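Local atomic coordinates of proton-dependent oligopeptide transporter family protein (Xanthomonas campestris, PDB entry 6EI3), a protein that probably couples inward proton movement to the uptake of small peptides across the membrane, as in other POT-family members of the major facilitator superfamily. Residues 66-70 against 71-75; 90-93 against 94-98; 204-207 against 208-212; 349-352 against 353-357; 394-397 against 398-401. One frame throughout, in Å; residues are numbered along the deposited sequence.

Contact 1 of 5, residues 66-70 against 71-75; sequences GWLAD and RFFGK
Phe72 presents its ring edge to the indole face of Trp67 in a T-shaped (edge-to-face) stack, centroids 5.1 Å apart and planes at 84°. Its CE2 does the touching, 3.6 Å from Trp67 CH2 and off centre over the six-membered ring. Trp67 has CG opposite its own N (chi1 -179°), which puts the indole beside the carbonyl carbon, facing the oncoming turn; in Phe72, CG lies beside the backbone N. Near the five-membered ring, Arg71 CG comes obliquely to within 3.9 Å of Trp67 CD1. The arginine chain then bends twice, and one face of its guanidinium lies over Asp70 CB while NH1 bonds to Pro199 O. Leu68 and Phe73 run side by side, Leu68 CB 4.1 Å from Phe73 CD2, and Leu68 CD2 also meets Phe72 CD2 at 4.2 Å. The backbone makes a wider pi-type turn here: Leu68 O accepts from both Phe72 N and Phe73 N, and Ala69 O takes Gly74 N at 2.9 Å. The axes of 66-70 and 71-75 stand 94° apart, and Gly74 has a positive phi. The sequence GWLADRFFGK resembles motif A of the major facilitator superfamily, with one residue more before the glycine. The chemistry of the turn divides: aromatic and leucine groups pack together, whereas Arg71 and Lys75 (salt-bridged to Asp127) reach other parts of the chain, so packing and polar ties probably both hold the bend.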
# COMPACT_ATOMS: atom_id res chain seq x y z
N GLY A 66 12.70 3.38 8.50
CA GLY A 66 12.37 3.74 9.88
C GLY A 66 13.41 3.28 10.87
O GLY A 66 13.79 4.03 11.78
N TRP A 67 13.91 2.04 10.69
CA TRP A 67 14.94 1.43 11.55
C TRP A 67 16.25 2.19 11.43
O TRP A 67 16.79 2.59 12.45
CB TRP A 67 15.11 -0.08 11.22
CG TRP A 67 16.12 -0.80 12.08
CD1 TRP A 67 15.99 -1.12 13.40
CD2 TRP A 67 17.40 -1.31 11.66
NE1 TRP A 67 17.11 -1.79 13.83
CE2 TRP A 67 18.00 -1.90 12.79
CE3 TRP A 67 18.10 -1.29 10.45
CZ2 TRP A 67 19.26 -2.51 12.74
CZ3 TRP A 67 19.36 -1.89 10.40
CH2 TRP A 67 19.93 -2.48 11.53
N LEU A 68 16.75 2.42 10.20
CA LEU A 68 18.00 3.17 9.99
C LEU A 68 17.93 4.59 10.57
O LEU A 68 18.86 5.02 11.24
CB LEU A 68 18.41 3.21 8.51
CG LEU A 68 18.75 1.87 7.86
CD1 LEU A 68 18.94 2.03 6.36
CD2 LEU A 68 20.00 1.22 8.52
N ALA A 69 16.81 5.28 10.35
CA ALA A 69 16.61 6.64 10.86
C ALA A 69 16.53 6.67 12.39
O ALA A 69 17.24 7.45 13.02
CB ALA A 69 15.36 7.26 10.25
N ASP A 70 15.68 5.82 12.99
CA ASP A 70 15.48 5.79 14.44
C ASP A 70 16.62 5.24 15.24
O ASP A 70 16.75 5.60 16.41
CB ASP A 70 14.19 5.05 14.82
CG ASP A 70 12.92 5.77 14.39
OD1 ASP A 70 12.99 7.01 14.16
OD2 ASP A 70 11.87 5.11 14.31
N ARG A 71 17.43 4.35 14.66
CA ARG A 71 18.48 3.71 15.45
C ARG A 71 19.87 4.19 15.10
O ARG A 71 20.77 3.94 15.90
CB ARG A 71 18.39 2.16 15.38
CG ARG A 71 17.08 1.60 15.93
CD ARG A 71 17.00 1.65 17.46
NE ARG A 71 15.63 1.89 17.94
CZ ARG A 71 15.23 2.99 18.57
NH1 ARG A 71 16.09 3.99 18.80
NH2 ARG A 71 13.97 3.11 18.98
N PHE A 72 20.07 4.89 13.96
CA PHE A 72 21.43 5.31 13.64
C PHE A 72 21.63 6.72 13.10
O PHE A 72 22.51 7.43 13.59
CB PHE A 72 22.08 4.33 12.62
CG PHE A 72 22.08 2.87 13.02
CD1 PHE A 72 22.98 2.38 13.95
CD2 PHE A 72 21.14 1.99 12.48
CE1 PHE A 72 22.96 1.03 14.33
CE2 PHE A 72 21.13 0.64 12.85
CZ PHE A 72 22.04 0.17 13.77
N PHE A 73 20.90 7.11 12.04
CA PHE A 73 21.25 8.34 11.35
C PHE A 73 20.34 9.53 11.48
O PHE A 73 20.71 10.60 11.00
CB PHE A 73 21.44 8.03 9.85
CG PHE A 73 22.26 6.80 9.54
CD1 PHE A 73 23.63 6.78 9.78
CD2 PHE A 73 21.68 5.69 8.94
CE1 PHE A 73 24.39 5.65 9.46
CE2 PHE A 73 22.44 4.56 8.62
CZ PHE A 73 23.80 4.55 8.88
N GLY A 74 19.16 9.36 12.05
CA GLY A 74 18.21 10.47 12.08
C GLY A 74 17.52 10.55 10.72
O GLY A 74 17.97 9.96 9.75
N LYS A 75 16.42 11.26 10.65
CA LYS A 75 15.58 11.35 9.46
C LYS A 75 16.19 12.12 8.30
O LYS A 75 16.05 11.67 7.16
CB LYS A 75 14.21 11.92 9.83
CG LYS A 75 13.40 10.96 10.70
CD LYS A 75 12.11 11.60 11.18
CE LYS A 75 11.74 11.03 12.52
NZ LYS A 75 11.82 12.05 13.58

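Contact 2 of 5, residues 90-93 against 94-98; sequences HACL and ALFED
Cys92 and Phe96 meet by a sulfur-aromatic contact, SG lying at the ring edge, 5.3 Å from the centroid and 4.2 Å from Phe96 CE2. The apolar part of the same pair is Cys92 CB against Phe96 CD2 at 4.1 Å. In both, the atom beyond CB lies beside the backbone N (SG, chi1 -77°; CG, chi1 -52°), and one turn apart they project from the same flank of the helix. Backbone bonds form the second group. Leu95 N gives Ala91 O an almost straight bond of 2.9 Å, while Ala94 N reaches that oxygen from well above the carbonyl plane, at 3.2 Å. Phe96 N closes the last turn on Cys92 O at 2.8 Å. This is the C-terminal end of helix 62-95, and Phe96 is the first residue to leave helical angles. Side chains also lie against carbonyls: Leu95 CD1 sits 3.2 Å from Ala91 O, and Phe96 CD2 is 3.5 Å from Cys92 O. On the buried flank, Leu93 touches Phe103 and Ile110 of helix 100-117, Phe172 of helix 168-188 and Met21 of helix 4-22. Polar bonding beyond the turn comes from Glu97, an extended side chain whose OE1 hydrogen-bonds Ser169 OG.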
# COMPACT_ATOMS: atom_id res chain seq x y z
N HIS A 90 15.74 5.96 -11.09
CA HIS A 90 15.15 6.71 -12.20
C HIS A 90 16.14 6.83 -13.36
O HIS A 90 15.73 6.64 -14.50
CB HIS A 90 14.67 8.09 -11.77
CG HIS A 90 13.31 8.08 -11.16
ND1 HIS A 90 12.18 7.87 -11.92
CD2 HIS A 90 12.94 8.32 -9.88
CE1 HIS A 90 11.16 7.94 -11.09
NE2 HIS A 90 11.57 8.21 -9.84
N ALA A 91 17.43 7.06 -13.06
CA ALA A 91 18.52 7.13 -14.05
C ALA A 91 18.73 5.75 -14.72
O ALA A 91 19.12 5.68 -15.89
CB ALA A 91 19.81 7.56 -13.38
N CYS A 92 18.48 4.65 -13.98
CA CYS A 92 18.60 3.32 -14.54
C CYS A 92 17.51 3.07 -15.57
O CYS A 92 17.80 2.50 -16.62
CB CYS A 92 18.61 2.25 -13.46
SG CYS A 92 20.19 2.09 -12.59
N LEU A 93 16.28 3.59 -15.33
CA LEU A 93 15.21 3.45 -16.30
C LEU A 93 15.53 4.16 -17.65
O LEU A 93 14.98 3.76 -18.68
CB LEU A 93 13.83 3.86 -15.75
CG LEU A 93 13.34 3.31 -14.40
CD1 LEU A 93 11.95 3.79 -14.12
CD2 LEU A 93 13.38 1.77 -14.33
N ALA A 94 16.48 5.14 -17.63
CA ALA A 94 16.98 5.90 -18.79
C ALA A 94 18.14 5.19 -19.46
O ALA A 94 18.08 4.90 -20.65
CB ALA A 94 17.41 7.30 -18.35
N LEU A 95 19.20 4.90 -18.70
CA LEU A 95 20.41 4.20 -19.14
C LEU A 95 20.12 2.78 -19.66
O LEU A 95 20.88 2.28 -20.48
CB LEU A 95 21.40 4.10 -17.95
CG LEU A 95 22.45 5.21 -17.74
CD1 LEU A 95 21.80 6.55 -17.39
CD2 LEU A 95 23.39 4.84 -16.59
N PHE A 96 19.04 2.13 -19.14
CA PHE A 96 18.75 0.73 -19.48
C PHE A 96 17.32 0.44 -19.92
O PHE A 96 16.82 -0.67 -19.70
CB PHE A 96 19.15 -0.16 -18.30
CG PHE A 96 20.56 0.03 -17.78
CD1 PHE A 96 21.66 -0.40 -18.52
CD2 PHE A 96 20.79 0.61 -16.54
CE1 PHE A 96 22.97 -0.23 -18.04
CE2 PHE A 96 22.10 0.76 -16.05
CZ PHE A 96 23.18 0.35 -16.81
N GLU A 97 16.70 1.37 -20.64
CA GLU A 97 15.34 1.27 -21.19
C GLU A 97 15.14 -0.00 -22.04
O GLU A 97 14.07 -0.63 -21.97
CB GLU A 97 15.08 2.53 -22.02
CG GLU A 97 13.75 2.65 -22.73
CD GLU A 97 13.69 3.90 -23.57
OE1 GLU A 97 13.85 5.01 -23.00
OE2 GLU A 97 13.52 3.78 -24.81
N ASP A 98 16.16 -0.38 -22.84
CA ASP A 98 16.14 -1.55 -23.71
C ASP A 98 16.81 -2.78 -23.07
O ASP A 98 17.01 -3.79 -23.75
CB ASP A 98 16.78 -1.21 -25.07
CG ASP A 98 16.00 -0.19 -25.88
OD1 ASP A 98 14.82 -0.45 -26.20
OD2 ASP A 98 16.58 0.88 -26.20

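Contact 3 of 5, residues 204-207 against 208-212; sequences HGFG and AVVRS
Phe206 lays one face of its ring under a methyl group of Val210, one helical turn further on. From CB, which leaves the backbone heading away from residues 208-212, the side chain turns back because CG stands opposite the backbone N (chi1 -175°). On the ring, CD2 is the first atom to come near Val210 CG2, at 4.2 Å. CE2 follows at 3.8 Å from that methyl, and at the tip CZ equals it, also 3.8 Å from Val210 CG2. On the other flank CE1 is a little farther from Val210 CG2, at 4.1 Å. The methyl therefore stands over the face, 16° off the ring normal and 3.9 Å from the centroid, in a CH-pi contact displaced toward the outer rim. The ring also packs against Val286 and Leu289 of helix 281-306 and Val432 and Phe436 of helix 430-456. The pair sits in the first turn of helix 206-215, with Gly205 at the N-cap position. Gly205 O accepts from Val209 N at 3.1 Å, and Phe206 O and Gly207 O continue the ladder to Val210 N and Arg211 N. Val209 CG2 lies 3.3 Å from Gly205 O. Ahead of the cap, His204 ND1 bonds to His278 ND1, and the two rings meet nearly at right angles; His278 NE2 also bonds Ser212 OG. On the exposed flank, the Arg211 chain bends at chi3 and brings one guanidinium face over Gly207 O.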
# COMPACT_ATOMS: atom_id res chain seq x y z
N HIS A 204 9.33 -0.19 27.96
CA HIS A 204 7.95 -0.66 27.91
C HIS A 204 7.30 -0.39 26.52
O HIS A 204 6.09 -0.18 26.42
CB HIS A 204 7.14 -0.11 29.09
CG HIS A 204 7.85 -0.17 30.41
ND1 HIS A 204 8.35 -1.37 30.91
CD2 HIS A 204 8.12 0.82 31.30
CE1 HIS A 204 8.91 -1.07 32.08
NE2 HIS A 204 8.80 0.23 32.35
N GLY A 205 8.13 -0.44 25.48
CA GLY A 205 7.70 -0.29 24.09
C GLY A 205 7.25 -1.62 23.53
O GLY A 205 7.45 -2.66 24.16
N PHE A 206 6.65 -1.61 22.31
CA PHE A 206 6.10 -2.80 21.64
C PHE A 206 7.05 -3.99 21.63
O PHE A 206 6.65 -5.06 22.10
CB PHE A 206 5.60 -2.48 20.21
CG PHE A 206 4.92 -3.63 19.52
CD1 PHE A 206 3.60 -3.97 19.82
CD2 PHE A 206 5.58 -4.38 18.55
CE1 PHE A 206 2.98 -5.05 19.20
CE2 PHE A 206 4.95 -5.45 17.91
CZ PHE A 206 3.65 -5.78 18.24
N GLY A 207 8.25 -3.81 21.08
CA GLY A 207 9.29 -4.84 20.97
C GLY A 207 9.66 -5.47 22.30
O GLY A 207 9.67 -6.70 22.42
N ALA A 208 9.93 -4.63 23.32
CA ALA A 208 10.29 -5.08 24.68
C ALA A 208 9.20 -5.94 25.33
O ALA A 208 9.53 -6.96 25.93
CB ALA A 208 10.61 -3.89 25.57
N VAL A 209 7.91 -5.54 25.18
CA VAL A 209 6.75 -6.26 25.73
C VAL A 209 6.57 -7.61 25.02
O VAL A 209 6.33 -8.60 25.69
CB VAL A 209 5.46 -5.39 25.77
CG1 VAL A 209 4.28 -6.16 26.36
CG2 VAL A 209 5.68 -4.10 26.54
N VAL A 210 6.73 -7.65 23.67
CA VAL A 210 6.65 -8.88 22.86
C VAL A 210 7.77 -9.85 23.30
O VAL A 210 7.51 -11.04 23.47
CB VAL A 210 6.71 -8.57 21.32
CG1 VAL A 210 6.95 -9.83 20.50
CG2 VAL A 210 5.44 -7.86 20.85
N ARG A 211 9.00 -9.32 23.48
CA ARG A 211 10.20 -10.05 23.92
C ARG A 211 9.93 -10.67 25.29
O ARG A 211 10.13 -11.87 25.45
CB ARG A 211 11.40 -9.09 23.98
CG ARG A 211 12.78 -9.74 24.17
CD ARG A 211 13.91 -8.71 24.15
NE ARG A 211 13.96 -7.96 22.89
CZ ARG A 211 13.77 -6.64 22.78
NH1 ARG A 211 13.56 -5.90 23.86
NH2 ARG A 211 13.81 -6.05 21.59
N SER A 212 9.43 -9.86 26.25
CA SER A 212 9.09 -10.33 27.60
C SER A 212 7.96 -11.35 27.59
O SER A 212 8.05 -12.33 28.31
CB SER A 212 8.73 -9.16 28.51
OG SER A 212 9.83 -8.29 28.70

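Contact 4 of 5, residues 349-352 against 353-357; sequences VLYP and LLRRL
Backbone N atoms of Leu353, Leu354, Arg355 and Arg356 bond back to the carbonyls of Val349, Leu350, Tyr351 and Pro352, keeping helix 334-357 regular just beyond its kink. The motif is a proline-kinked alpha helix of this major facilitator fold: Pro352 has no N-H to give the turn before it. One flank is apolar, where Leu350 CD1 meets Leu354 CD1 at 3.9 Å, the two side chains lying aslant. Leu350 has CG opposite its backbone N (chi1 -172°), so that a side chain starting out away from residues 353-357 still delivers CD1 to Leu354. On another flank Arg355 stretches out from CG to NE and lays a guanidinium face centrally over Tyr351 CB, with NH2 3.8 Å from that carbon. The Tyr351 ring makes a cation-pi contact with Arg366, and OH bonds Asn346 ND2. Arg355 NH2 lies near the like-charged Arg366, which would probably raise the local positive potential, while a long, weak ion pair joins Arg355 NE to Glu360. Arg356 bends at chi3 and folds its guanidinium face over Pro352 O, with NH1 3.7 Å from Pro352 CB. A water lies at that guanidinium's edge, accepting from Arg356 NH2 at 2.8 Å and donating to Val349 O at 2.9 Å.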
# COMPACT_ATOMS: atom_id res chain seq x y z
N VAL A 349 -22.16 15.13 3.55
CA VAL A 349 -23.49 14.70 3.11
C VAL A 349 -23.89 13.31 3.62
O VAL A 349 -24.88 13.20 4.34
CB VAL A 349 -23.68 14.82 1.56
CG1 VAL A 349 -25.10 14.47 1.13
CG2 VAL A 349 -23.29 16.20 1.04
N LEU A 350 -23.16 12.24 3.21
CA LEU A 350 -23.50 10.85 3.52
C LEU A 350 -23.46 10.47 5.02
O LEU A 350 -24.44 9.90 5.49
CB LEU A 350 -22.65 9.86 2.71
CG LEU A 350 -23.04 8.37 2.80
CD1 LEU A 350 -24.48 8.13 2.35
CD2 LEU A 350 -22.09 7.53 2.00
N TYR A 351 -22.35 10.74 5.73
CA TYR A 351 -22.24 10.40 7.17
C TYR A 351 -23.26 11.20 7.98
O TYR A 351 -24.08 10.55 8.64
CB TYR A 351 -20.81 10.49 7.73
CG TYR A 351 -19.78 9.66 6.99
CD1 TYR A 351 -20.13 8.49 6.33
CD2 TYR A 351 -18.44 10.04 6.98
CE1 TYR A 351 -19.19 7.74 5.62
CE2 TYR A 351 -17.48 9.29 6.29
CZ TYR A 351 -17.86 8.14 5.62
OH TYR A 351 -16.93 7.40 4.94
N PRO A 352 -23.36 12.56 7.84
CA PRO A 352 -24.40 13.29 8.57
C PRO A 352 -25.82 12.80 8.28
O PRO A 352 -26.59 12.70 9.22
CB PRO A 352 -24.18 14.74 8.14
CG PRO A 352 -22.73 14.81 7.85
CD PRO A 352 -22.49 13.51 7.11
N LEU A 353 -26.13 12.42 7.02
CA LEU A 353 -27.44 11.86 6.64
C LEU A 353 -27.71 10.61 7.45
O LEU A 353 -28.66 10.59 8.23
CB LEU A 353 -27.51 11.55 5.13
CG LEU A 353 -28.78 10.85 4.60
CD1 LEU A 353 -30.04 11.76 4.72
CD2 LEU A 353 -28.61 10.41 3.15
N LEU A 354 -26.82 9.59 7.31
CA LEU A 354 -26.83 8.28 7.98
C LEU A 354 -27.03 8.41 9.50
O LEU A 354 -27.83 7.67 10.05
CB LEU A 354 -25.53 7.52 7.64
CG LEU A 354 -25.56 6.42 6.54
CD1 LEU A 354 -26.48 6.78 5.37
CD2 LEU A 354 -24.16 6.12 6.03
N ARG A 355 -26.32 9.38 10.14
CA ARG A 355 -26.41 9.69 11.58
C ARG A 355 -27.81 10.16 11.95
O ARG A 355 -28.35 9.70 12.95
CB ARG A 355 -25.38 10.77 11.97
CG ARG A 355 -23.97 10.25 12.11
CD ARG A 355 -22.96 11.36 12.17
NE ARG A 355 -21.61 10.87 11.90
CZ ARG A 355 -20.62 11.62 11.43
NH1 ARG A 355 -20.82 12.90 11.16
NH2 ARG A 355 -19.42 11.09 11.21
N ARG A 356 -28.40 11.07 11.14
CA ARG A 356 -29.75 11.62 11.34
C ARG A 356 -30.81 10.55 11.13
O ARG A 356 -31.85 10.59 11.78
CB ARG A 356 -30.03 12.79 10.39
CG ARG A 356 -29.23 14.06 10.68
CD ARG A 356 -29.77 15.28 9.94
NE ARG A 356 -29.95 15.05 8.51
CZ ARG A 356 -29.00 15.21 7.59
NH1 ARG A 356 -27.79 15.62 7.94
NH2 ARG A 356 -29.26 14.96 6.31
N LEU A 357 -30.55 9.59 10.20
CA LEU A 357 -31.44 8.49 9.84
C LEU A 357 -31.43 7.32 10.84
O LEU A 357 -32.31 6.45 10.77
CB LEU A 357 -31.13 8.00 8.41
CG LEU A 357 -32.21 8.24 7.34
CD1 LEU A 357 -32.45 9.74 7.09
CD2 LEU A 357 -31.83 7.57 6.03
O HOH W 1 -26.81 15.26 4.99

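Contact 5 of 5, residues 394-397 against 398-401; sequences MHIA and WQIL. With 78M ((2S)-2,3-dihydroxypropyl(7Z)-pentadec-7-enoate), chain F; 78M ((2S)-2,3-dihydroxypropyl(7Z)-pentadec-7-enoate), chain E; 78M ((2S)-2,3-dihydroxypropyl(7Z)-pentadec-7-enoate), chain K.
Met394 CE presses onto the face of the Trp398 indole in a CH-pi contact, 3.5 Å from the centroid of the five-membered ring and 11° off its normal. The sulfur, obliquely placed, adds a Met-aromatic contact. Two bends in the methionine chain (chi2 -67°, chi3 -85°) fold the methyl over the ring. The backbone beneath is compact: Trp398, Gln399 and Ile400 N bond to His395, Ile396 and Ala397 O, the i to i+3 spacing of a 3-10 turn, and Ala397 N adds a bond of 3.0 Å to His395 ND1 in the plane of that ring. The outer side is lined by bound lipids and a water instead of protein. One monoacylglycerol (78M, chain E) covers the opposite indole face, its C17 3.3 Å from Trp398 NE1, and another (chain F) lies on the methionine side. A third (chain K) puts O21 over the His395 ring. Looser is water 2, which accepts from His395 N at 2.9 Å but only weakly from Trp398 NE1. Inward, Gln399 NE2 bonds to Trp313 O and Gln316 OE1. The turn leads from the loop after helix 363-389 into helix 400-424, with Met394 against Ala387 and Met388, and Trp398 against Ile384, of the former helix.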
# COMPACT_ATOMS: atom_id res chain seq x y z
N MET A 394 -16.74 -1.82 -26.37
CA MET A 394 -16.95 -1.10 -25.11
C MET A 394 -16.08 0.13 -25.04
O MET A 394 -14.87 0.01 -25.16
CB MET A 394 -16.74 -2.02 -23.90
CG MET A 394 -17.77 -3.16 -23.83
SD MET A 394 -19.46 -2.61 -23.50
CE MET A 394 -19.42 -2.50 -21.72
N HIS A 395 -16.69 1.31 -24.87
CA HIS A 395 -15.94 2.56 -24.77
C HIS A 395 -15.27 2.57 -23.41
O HIS A 395 -15.84 2.09 -22.43
CB HIS A 395 -16.88 3.78 -24.92
CG HIS A 395 -16.17 5.08 -25.15
ND1 HIS A 395 -15.60 5.78 -24.10
CD2 HIS A 395 -15.97 5.76 -26.30
CE1 HIS A 395 -15.05 6.86 -24.64
NE2 HIS A 395 -15.25 6.90 -25.96
N ILE A 396 -14.04 3.10 -23.34
CA ILE A 396 -13.27 3.15 -22.09
C ILE A 396 -14.01 3.93 -20.96
O ILE A 396 -13.75 3.66 -19.79
CB ILE A 396 -11.83 3.66 -22.33
CG1 ILE A 396 -10.92 3.32 -21.11
CG2 ILE A 396 -11.81 5.17 -22.71
CD1 ILE A 396 -9.45 3.31 -21.40
N ALA A 397 -14.94 4.85 -21.30
CA ALA A 397 -15.74 5.60 -20.32
C ALA A 397 -16.52 4.66 -19.40
O ALA A 397 -16.88 5.05 -18.30
CB ALA A 397 -16.69 6.57 -21.02
N TRP A 398 -16.76 3.40 -19.83
CA TRP A 398 -17.41 2.39 -18.97
C TRP A 398 -16.59 2.13 -17.70
O TRP A 398 -17.17 1.75 -16.68
CB TRP A 398 -17.61 1.06 -19.72
CG TRP A 398 -18.92 0.97 -20.44
CD1 TRP A 398 -19.12 1.02 -21.78
CD2 TRP A 398 -20.21 0.85 -19.84
NE1 TRP A 398 -20.45 0.88 -22.07
CE2 TRP A 398 -21.15 0.78 -20.89
CE3 TRP A 398 -20.68 0.82 -18.51
CZ2 TRP A 398 -22.53 0.67 -20.66
CZ3 TRP A 398 -22.04 0.68 -18.29
CH2 TRP A 398 -22.95 0.60 -19.36
N GLN A 399 -15.25 2.35 -17.74
CA GLN A 399 -14.41 2.16 -16.52
C GLN A 399 -14.69 3.20 -15.40
O GLN A 399 -14.25 2.98 -14.27
CB GLN A 399 -12.91 2.14 -16.83
CG GLN A 399 -12.44 0.97 -17.69
CD GLN A 399 -10.94 0.82 -17.65
OE1 GLN A 399 -10.18 1.81 -17.67
NE2 GLN A 399 -10.48 -0.43 -17.69
N ILE A 400 -15.43 4.31 -15.70
CA ILE A 400 -15.86 5.32 -14.70
C ILE A 400 -16.68 4.59 -13.60
O ILE A 400 -16.49 4.89 -12.42
CB ILE A 400 -16.72 6.47 -15.34
CG1 ILE A 400 -15.87 7.38 -16.28
CG2 ILE A 400 -17.42 7.33 -14.25
CD1 ILE A 400 -16.71 8.35 -17.22
N LEU A 401 -17.59 3.66 -13.99
CA LEU A 401 -18.42 2.88 -13.05
C LEU A 401 -17.55 2.13 -12.02
O LEU A 401 -17.64 2.48 -10.85
CB LEU A 401 -19.42 1.96 -13.77
CG LEU A 401 -20.28 1.03 -12.89
CD1 LEU A 401 -21.23 1.82 -11.97
CD2 LEU A 401 -21.09 0.08 -13.77
O21 78M F . -23.15 -3.45 -24.15
C20 78M F . -22.82 -4.13 -22.95
C18 78M F . -23.76 -3.76 -21.84
O19 78M F . -23.66 -2.36 -21.54
C17 78M F . -23.60 -4.61 -20.60
O2 78M F . -22.44 -4.17 -19.84
C1 78M F . -22.66 -3.44 -18.74
O1 78M F . -23.69 -2.87 -18.50
C2 78M F . -21.45 -3.43 -17.84
C3 78M F . -21.61 -2.55 -16.60
C4 78M F . -21.46 -3.30 -15.29
C5 78M F . -22.77 -3.69 -14.62
C6 78M F . -22.58 -4.60 -13.40
C7 78M F . -23.05 -3.99 -12.12
C8 78M F . -22.35 -3.24 -11.29
C9 78M F . -22.82 -2.63 -10.01
C10 78M F . -23.90 -1.55 -10.19
C11 78M F . -24.75 -1.30 -8.95
C12 78M F . -24.16 -0.31 -7.95
C13 78M F . -24.87 -0.32 -6.61
C15 78M F . -25.07 0.69 -4.31
C14 78M F . -24.36 0.74 -5.64
O21 78M E . -20.60 5.34 -25.58
C20 78M E . -20.89 4.41 -24.54
C18 78M E . -21.06 5.11 -23.21
O19 78M E . -19.92 5.91 -22.93
C17 78M E . -21.26 4.13 -22.07
O2 78M E . -21.63 4.85 -20.87
C1 78M E . -20.69 5.08 -19.95
O1 78M E . -19.51 5.03 -20.16
C2 78M E . -21.30 5.38 -18.60
C3 78M E . -20.56 4.70 -17.45
C4 78M E . -21.31 4.71 -16.13
C5 78M E . -21.12 5.95 -15.27
C6 78M E . -21.53 5.76 -13.81
C7 78M E . -21.55 7.03 -13.03
C8 78M E . -20.91 7.27 -11.90
C9 78M E . -20.95 8.54 -11.10
C10 78M E . -19.85 9.56 -11.46
C11 78M E . -20.13 10.42 -12.70
C12 78M E . -20.94 11.68 -12.44
C13 78M E . -20.97 12.64 -13.63
C15 78M E . -21.57 14.95 -14.51
C14 78M E . -21.66 13.97 -13.35
O21 78M K . -19.02 7.74 -24.75
C20 78M K . -18.91 9.09 -25.16
C18 78M K . -17.76 9.77 -24.45
O19 78M K . -17.96 9.74 -23.04
C17 78M K . -17.55 11.20 -24.92
O2 78M K . -16.25 11.54 -24.38
C1 78M K . -15.27 11.88 -25.23
O1 78M K . -15.44 12.15 -26.39
C2 78M K . -13.94 11.85 -24.55
C3 78M K . -13.41 10.43 -24.42
C4 78M K . -12.22 10.32 -23.49
C5 78M K . -12.09 8.96 -22.82
C6 78M K . -13.12 8.69 -21.71
C7 78M K . -12.86 9.56 -20.52
C8 78M K . -13.30 9.39 -19.30
C9 78M K . -12.99 10.28 -18.14
C10 78M K . -11.64 9.93 -17.49
C11 78M K . -10.43 10.72 -17.99
C12 78M K . -10.23 12.09 -17.36
C13 78M K . -9.94 12.07 -15.86
C15 78M K . -9.70 13.37 -13.73
C14 78M K . -10.00 13.43 -15.20
O HOH W 2 -19.57 1.40 -25.27

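Overall arrangement
All five contacts are local, one turn or bend each, and none touches another. Contacts 1 and 2 share helix 62-95, centres about 30 Å apart: the first lies where it bends, beside an aromatic pair; the second lies where it ends, beside a cysteine-phenylalanine pair. Contacts 1, 3 and 4 are surface contacts, contact 2 is partly buried, and contact 5 is buried once its lipids are counted. Methyl groups over aromatic faces recur in contacts 3 and 5, at a helix start and a 3-10 entry, whereas contact 4 relies on leucines, arginines and a water. Contacts 3 and 5 lie on opposite sides of the chain's centre, about 51 Å between centres.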